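Local coordinates for rhamnose ABC transporter, rhamnose-binding protein (Actinomyces odontolyticus ATCC 17982, PDB 5BQ3) that probably binds a sugar, likely rhamnose, outside the membrane and delivers it to an ABC transporter for uptake, at residues G288-A300 against E305-G317. Residues are numbered along the deposited sequence; the frame is centred on the assembly and turned at random.
Sequences GAIKGEVGEKFTA and ERTIGENKTVVVG
With its CG set between the backbone N and the carbonyl carbon (chi1 71°), Phe298 places its ring with one face against Arg306 CB and its edge against Val314; Ile308 has CG1 anti to its carbonyl carbon (chi1 -59°) and an extended chi2 (151°), which bring CD1 against Ile290 CD1. Phe298 and Arg306 sit on one face of a two-stranded antiparallel beta hairpin, strands 297-299 and 305-307, with Ile308 just past its second strand; the chain then leads into strand 313-315 at the edge of a parallel sheet in this periplasmic-binding-protein fold. Phe298 and Arg306 form a hydrogen-bonded pair, with Phe298 N to Arg306 O at 3.1 Å and Arg306 N to Phe298 O at 2.9 Å. On the face they share, Arg306 CB makes a CH-pi contact over the ring, while Val314 CG1 is 3.8 Å from Phe298 CZ. A flat aromatic suits this layer between the hairpin and Ala281 of helix 271-287. Arginine gives its aliphatic root to the ring, then bends at chi2 so that its NH1 reaches the carbonyls of Leu303 and Glu305. Beyond the strands, Ile308 N bonds to Glu296 O and Gly295 N to Ile308 O. Gly295 suits the type II turn 293-296 with its positive phi. Branched Ile308 fills the buried side, its CD1 3.8 Å from Ile290 CD1 and 3.7 Å from Glu296 CB. On the other hairpin face, long Lys297 reaches diagonally to Glu305 and forms a salt bridge, NZ 3.0 Å from Glu305 OE1 and above the carboxylate plane. Glu296 stretches its extended side chain across to its own loop, where its OE1 accepts from two backbone amides, Gly292 N and Glu293 N, each at 2.8 Å.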
ATOM      1  N   GLY A 288      11.800 -14.866  20.053  1.00 49.75           N
ATOM      2  CA  GLY A 288      11.612 -16.305  19.907  1.00 50.89           C
ATOM      3  C   GLY A 288      10.174 -16.761  20.058  1.00 56.44           C
ATOM      4  O   GLY A 288       9.923 -17.963  20.184  1.00 57.24           O
ATOM      5  N   ALA A 289       9.218 -15.803  20.043  1.00 52.93           N
ATOM      6  CA  ALA A 289       7.780 -16.058  20.171  1.00 53.47           C
ATOM      7  C   ALA A 289       7.232 -16.793  18.945  1.00 58.26           C
ATOM      8  O   ALA A 289       6.325 -17.615  19.082  1.00 59.54           O
ATOM      9  CB  ALA A 289       7.035 -14.747  20.370  1.00 53.40           C
ATOM     10  N   ILE A 290       7.784 -16.492  17.754  1.00 54.02           N
ATOM     11  CA  ILE A 290       7.407 -17.101  16.474  1.00 53.73           C
ATOM     12  C   ILE A 290       8.669 -17.471  15.684  1.00 58.64           C
ATOM     13  O   ILE A 290       9.680 -16.766  15.761  1.00 57.65           O
ATOM     14  CB  ILE A 290       6.448 -16.210  15.626  1.00 55.27           C
ATOM     15  CG1 ILE A 290       6.980 -14.768  15.463  1.00 54.11           C
ATOM     16  CG2 ILE A 290       5.026 -16.233  16.188  1.00 56.78           C
ATOM     17  CD1 ILE A 290       6.546 -14.034  14.206  1.00 59.31           C
ATOM     18  N   LYS A 291       8.598 -18.574  14.927  1.00 56.49           N
ATOM     19  CA  LYS A 291       9.693 -19.065  14.087  1.00 56.60           C
ATOM     20  C   LYS A 291       9.621 -18.435  12.687  1.00 59.57           C
ATOM     21  O   LYS A 291      10.619 -18.416  11.962  1.00 59.30           O
ATOM     22  CB  LYS A 291       9.651 -20.604  13.987  1.00 60.72           C
ATOM     23  CG  LYS A 291       9.891 -21.330  15.308  1.00 73.38           C
ATOM     24  CD  LYS A 291       9.431 -22.776  15.233  1.00 84.86           C
ATOM     25  CE  LYS A 291       9.530 -23.486  16.560  1.00 96.97           C
ATOM     26  NZ  LYS A 291       8.993 -24.871  16.483  1.00106.30           N
ATOM     27  N   GLY A 292       8.443 -17.921  12.338  1.00 55.27           N
ATOM     28  CA  GLY A 292       8.162 -17.302  11.046  1.00 53.69           C
ATOM     29  C   GLY A 292       7.478 -18.254  10.085  1.00 57.55           C
ATOM     30  O   GLY A 292       7.550 -18.066   8.867  1.00 57.28           O
ATOM     31  N   GLU A 293       6.806 -19.281  10.637  1.00 54.04           N
ATOM     32  CA  GLU A 293       6.098 -20.320   9.892  1.00 54.44           C
ATOM     33  C   GLU A 293       4.650 -19.922   9.593  1.00 56.79           C
ATOM     34  O   GLU A 293       4.067 -19.101  10.306  1.00 55.65           O
ATOM     35  CB  GLU A 293       6.126 -21.643  10.673  1.00 57.96           C
ATOM     36  CG  GLU A 293       7.472 -22.349  10.631  1.00 70.57           C
ATOM     37  CD  GLU A 293       7.732 -23.370  11.722  1.00 95.48           C
ATOM     38  OE1 GLU A 293       6.758 -23.944  12.264  1.00 93.03           O
ATOM     39  OE2 GLU A 293       8.924 -23.618  12.018  1.00 90.13           O
ATOM     40  N   VAL A 294       4.073 -20.526   8.538  1.00 53.28           N
ATOM     41  CA  VAL A 294       2.699 -20.298   8.078  1.00 52.58           C
ATOM     42  C   VAL A 294       1.727 -20.874   9.120  1.00 56.84           C
ATOM     43  O   VAL A 294       1.835 -22.047   9.484  1.00 58.68           O
ATOM     44  CB  VAL A 294       2.466 -20.894   6.657  1.00 56.91           C
ATOM     45  CG1 VAL A 294       1.039 -20.648   6.171  1.00 56.51           C
ATOM     46  CG2 VAL A 294       3.478 -20.343   5.648  1.00 55.52           C
ATOM     47  N   GLY A 295       0.823 -20.026   9.604  1.00 51.42           N
ATOM     48  CA  GLY A 295      -0.175 -20.393  10.605  1.00 52.11           C
ATOM     49  C   GLY A 295       0.068 -19.824  11.990  1.00 54.61           C
ATOM     50  O   GLY A 295      -0.851 -19.804  12.815  1.00 55.51           O
ATOM     51  N   GLU A 296       1.310 -19.372  12.263  1.00 48.78           N
ATOM     52  CA  GLU A 296       1.710 -18.786  13.546  1.00 47.85           C
ATOM     53  C   GLU A 296       1.045 -17.423  13.768  1.00 48.54           C
ATOM     54  O   GLU A 296       0.709 -16.731  12.804  1.00 46.67           O
ATOM     55  CB  GLU A 296       3.239 -18.646  13.638  1.00 48.67           C
ATOM     56  CG  GLU A 296       3.972 -19.951  13.901  1.00 61.14           C
ATOM     57  CD  GLU A 296       5.447 -19.798  14.220  1.00 81.69           C
ATOM     58  OE1 GLU A 296       6.184 -19.225  13.386  1.00 76.17           O
ATOM     59  OE2 GLU A 296       5.872 -20.277  15.297  1.00 77.35           O
ATOM     60  N   LYS A 297       0.863 -17.047  15.045  1.00 44.17           N
ATOM     61  CA  LYS A 297       0.231 -15.791  15.447  1.00 42.42           C
ATOM     62  C   LYS A 297       1.129 -14.963  16.357  1.00 46.23           C
ATOM     63  O   LYS A 297       1.835 -15.515  17.206  1.00 47.17           O
ATOM     64  CB  LYS A 297      -1.102 -16.058  16.155  1.00 45.29           C
ATOM     65  CG  LYS A 297      -2.225 -16.493  15.224  1.00 51.04           C
ATOM     66  CD  LYS A 297      -3.520 -16.744  15.982  1.00 57.95           C
ATOM     67  CE  LYS A 297      -4.323 -15.491  16.203  1.00 61.74           C
ATOM     68  NZ  LYS A 297      -5.307 -15.679  17.298  1.00 65.95           N
ATOM     69  N   PHE A 298       1.072 -13.630  16.193  1.00 41.28           N
ATOM     70  CA  PHE A 298       1.824 -12.659  16.988  1.00 40.60           C
ATOM     71  C   PHE A 298       0.944 -11.444  17.306  1.00 44.82           C
ATOM     72  O   PHE A 298       0.064 -11.103  16.513  1.00 43.27           O
ATOM     73  CB  PHE A 298       3.125 -12.236  16.268  1.00 40.68           C
ATOM     74  CG  PHE A 298       2.966 -11.367  15.039  1.00 40.25           C
ATOM     75  CD1 PHE A 298       2.714 -11.932  13.796  1.00 42.19           C
ATOM     76  CD2 PHE A 298       3.109  -9.986  15.121  1.00 41.28           C
ATOM     77  CE1 PHE A 298       2.575 -11.128  12.664  1.00 41.59           C
ATOM     78  CE2 PHE A 298       2.960  -9.183  13.990  1.00 42.49           C
ATOM     79  CZ  PHE A 298       2.702  -9.760  12.768  1.00 39.98           C
ATOM     80  N   THR A 299       1.182 -10.798  18.459  1.00 43.06           N
ATOM     81  CA  THR A 299       0.435  -9.613  18.882  1.00 43.33           C
ATOM     82  C   THR A 299       1.123  -8.366  18.308  1.00 46.07           C
ATOM     83  O   THR A 299       2.330  -8.183  18.477  1.00 45.65           O
ATOM     84  CB  THR A 299       0.289  -9.570  20.417  1.00 52.96           C
ATOM     85  OG1 THR A 299      -0.156 -10.844  20.883  1.00 55.34           O
ATOM     86  CG2 THR A 299      -0.688  -8.497  20.884  1.00 51.71           C
ATOM     87  N   ALA A 300       0.347  -7.530  17.611  1.00 42.11           N
ATOM     88  CA  ALA A 300       0.819  -6.298  16.986  1.00 40.84           C
ATOM     89  C   ALA A 300       0.304  -5.069  17.751  1.00 46.51           C
ATOM     90  O   ALA A 300      -0.383  -4.216  17.186  1.00 46.19           O
ATOM     91  CB  ALA A 300       0.388  -6.255  15.525  1.00 40.09           C
ATOM     92  N   GLU A 305      -3.921  -9.151  17.390  1.00 46.23           N
ATOM     93  CA  GLU A 305      -3.136 -10.258  16.839  1.00 44.69           C
ATOM     94  C   GLU A 305      -3.214 -10.334  15.306  1.00 45.51           C
ATOM     95  O   GLU A 305      -4.164  -9.837  14.699  1.00 44.69           O
ATOM     96  CB  GLU A 305      -3.575 -11.600  17.454  1.00 47.77           C
ATOM     97  CG  GLU A 305      -3.047 -11.815  18.861  1.00 60.83           C
ATOM     98  CD  GLU A 305      -3.055 -13.252  19.342  1.00 92.35           C
ATOM     99  OE1 GLU A 305      -4.154 -13.848  19.429  1.00 95.50           O
ATOM    100  OE2 GLU A 305      -1.964 -13.772  19.666  1.00 89.16           O
ATOM    101  N   ARG A 306      -2.185 -10.949  14.688  1.00 40.30           N
ATOM    102  CA  ARG A 306      -2.065 -11.170  13.240  1.00 38.44           C
ATOM    103  C   ARG A 306      -1.543 -12.579  12.966  1.00 42.82           C
ATOM    104  O   ARG A 306      -0.725 -13.083  13.735  1.00 43.06           O
ATOM    105  CB  ARG A 306      -1.137 -10.128  12.577  1.00 35.70           C
ATOM    106  CG  ARG A 306      -1.662  -8.691  12.540  1.00 41.53           C
ATOM    107  CD  ARG A 306      -2.896  -8.505  11.664  1.00 44.22           C
ATOM    108  NE  ARG A 306      -3.244  -7.092  11.494  1.00 44.45           N
ATOM    109  CZ  ARG A 306      -3.940  -6.370  12.368  1.00 56.36           C
ATOM    110  NH1 ARG A 306      -4.371  -6.914  13.498  1.00 44.68           N
ATOM    111  NH2 ARG A 306      -4.206  -5.096  12.121  1.00 44.02           N
ATOM    112  N   THR A 307      -2.001 -13.204  11.871  1.00 39.46           N
ATOM    113  CA  THR A 307      -1.587 -14.553  11.470  1.00 39.95           C
ATOM    114  C   THR A 307      -0.647 -14.478  10.256  1.00 43.34           C
ATOM    115  O   THR A 307      -0.875 -13.681   9.341  1.00 41.81           O
ATOM    116  CB  THR A 307      -2.828 -15.436  11.189  1.00 46.13           C
ATOM    117  OG1 THR A 307      -3.656 -15.463  12.348  1.00 47.73           O
ATOM    118  CG2 THR A 307      -2.473 -16.877  10.824  1.00 44.88           C
ATOM    119  N   ILE A 308       0.404 -15.320  10.258  1.00 40.74           N
ATOM    120  CA  ILE A 308       1.356 -15.441   9.154  1.00 39.87           C
ATOM    121  C   ILE A 308       0.703 -16.357   8.113  1.00 45.89           C
ATOM    122  O   ILE A 308       0.434 -17.528   8.397  1.00 46.82           O
ATOM    123  CB  ILE A 308       2.751 -15.951   9.631  1.00 42.94           C
ATOM    124  CG1 ILE A 308       3.370 -14.995  10.674  1.00 42.65           C
ATOM    125  CG2 ILE A 308       3.702 -16.165   8.444  1.00 42.67           C
ATOM    126  CD1 ILE A 308       4.291 -15.643  11.668  1.00 49.70           C
ATOM    127  N   GLY A 309       0.410 -15.795   6.947  1.00 42.91           N
ATOM    128  CA  GLY A 309      -0.222 -16.512   5.846  1.00 44.04           C
ATOM    129  C   GLY A 309       0.771 -17.184   4.923  1.00 49.91           C
ATOM    130  O   GLY A 309       1.934 -17.375   5.291  1.00 49.45           O
ATOM    131  N   GLU A 310       0.311 -17.550   3.714  1.00 48.55           N
ATOM    132  CA  GLU A 310       1.119 -18.210   2.684  1.00 49.52           C
ATOM    133  C   GLU A 310       2.244 -17.277   2.196  1.00 51.26           C
ATOM    134  O   GLU A 310       2.059 -16.058   2.144  1.00 49.16           O
ATOM    135  CB  GLU A 310       0.250 -18.711   1.506  1.00 51.93           C
ATOM    136  CG  GLU A 310      -0.574 -17.645   0.791  1.00 66.55           C
ATOM    137  CD  GLU A 310      -1.985 -17.441   1.314  1.00 98.23           C
ATOM    138  OE1 GLU A 310      -2.136 -16.979   2.469  1.00 97.11           O
ATOM    139  OE2 GLU A 310      -2.942 -17.707   0.551  1.00 95.17           O
ATOM    140  N   ASN A 311       3.415 -17.875   1.874  1.00 48.19           N
ATOM    141  CA  ASN A 311       4.652 -17.221   1.416  1.00 47.02           C
ATOM    142  C   ASN A 311       5.181 -16.241   2.500  1.00 48.54           C
ATOM    143  O   ASN A 311       5.717 -15.176   2.174  1.00 47.31           O
ATOM    144  CB  ASN A 311       4.450 -16.527   0.046  1.00 47.76           C
ATOM    145  CG  ASN A 311       5.725 -16.210  -0.702  1.00 72.12           C
ATOM    146  OD1 ASN A 311       6.564 -17.082  -0.963  1.00 69.33           O
ATOM    147  ND2 ASN A 311       5.882 -14.951  -1.088  1.00 61.40           N
ATOM    148  N   LYS A 312       5.031 -16.632   3.797  1.00 43.90           N
ATOM    149  CA  LYS A 312       5.443 -15.887   5.002  1.00 42.45           C
ATOM    150  C   LYS A 312       4.953 -14.418   4.959  1.00 43.87           C
ATOM    151  O   LYS A 312       5.703 -13.501   5.302  1.00 42.74           O
ATOM    152  CB  LYS A 312       6.976 -15.948   5.181  1.00 44.97           C
ATOM    153  CG  LYS A 312       7.533 -17.340   5.428  1.00 55.90           C
ATOM    154  CD  LYS A 312       9.049 -17.316   5.411  1.00 64.66           C
ATOM    155  CE  LYS A 312       9.639 -18.675   5.663  1.00 75.91           C
ATOM    156  NZ  LYS A 312      11.120 -18.617   5.682  1.00 85.64           N
ATOM    157  N   THR A 313       3.692 -14.206   4.523  1.00 39.42           N
ATOM    158  CA  THR A 313       3.099 -12.876   4.364  1.00 37.58           C
ATOM    159  C   THR A 313       2.043 -12.594   5.443  1.00 40.19           C
ATOM    160  O   THR A 313       1.173 -13.423   5.697  1.00 40.35           O
ATOM    161  CB  THR A 313       2.516 -12.723   2.938  1.00 45.56           C
ATOM    162  OG1 THR A 313       3.539 -13.006   1.985  1.00 45.26           O
ATOM    163  CG2 THR A 313       1.955 -11.324   2.665  1.00 42.41           C
ATOM    164  N   VAL A 314       2.124 -11.392   6.042  1.00 35.75           N
ATOM    165  CA  VAL A 314       1.204 -10.863   7.059  1.00 35.66           C
ATOM    166  C   VAL A 314       0.478  -9.652   6.450  1.00 38.85           C
ATOM    167  O   VAL A 314       1.136  -8.750   5.932  1.00 38.10           O
ATOM    168  CB  VAL A 314       1.940 -10.494   8.381  1.00 39.45           C
ATOM    169  CG1 VAL A 314       0.967  -9.960   9.431  1.00 39.58           C
ATOM    170  CG2 VAL A 314       2.736 -11.676   8.934  1.00 39.99           C
ATOM    171  N   VAL A 315      -0.865  -9.641   6.488  1.00 35.44           N
ATOM    172  CA  VAL A 315      -1.663  -8.531   5.952  1.00 34.33           C
ATOM    173  C   VAL A 315      -2.094  -7.637   7.129  1.00 38.68           C
ATOM    174  O   VAL A 315      -2.640  -8.136   8.117  1.00 39.01           O
ATOM    175  CB  VAL A 315      -2.869  -9.013   5.088  1.00 38.05           C
ATOM    176  CG1 VAL A 315      -3.691  -7.839   4.566  1.00 37.10           C
ATOM    177  CG2 VAL A 315      -2.406  -9.884   3.925  1.00 37.68           C
ATOM    178  N   VAL A 316      -1.830  -6.317   7.015  1.00 35.05           N
ATOM    179  CA  VAL A 316      -2.164  -5.298   8.022  1.00 35.44           C
ATOM    180  C   VAL A 316      -3.698  -5.233   8.205  1.00 41.75           C
ATOM    181  O   VAL A 316      -4.174  -5.242   9.340  1.00 42.64           O
ATOM    182  CB  VAL A 316      -1.554  -3.905   7.678  1.00 38.09           C
ATOM    183  CG1 VAL A 316      -1.948  -2.849   8.709  1.00 38.35           C
ATOM    184  CG2 VAL A 316      -0.037  -3.983   7.562  1.00 37.42           C
ATOM    185  N   GLY A 317      -4.442  -5.203   7.098  1.00 38.55           N
ATOM    186  CA  GLY A 317      -5.899  -5.167   7.133  1.00 39.39           C
ATOM    187  C   GLY A 317      -6.556  -4.811   5.818  1.00 43.42           C
ATOM    188  O   GLY A 317      -5.904  -4.814   4.770  1.00 42.48           O
TER
HETATM  189  O   HOH W   1      10.629 -17.330   8.661  1.00 56.50           O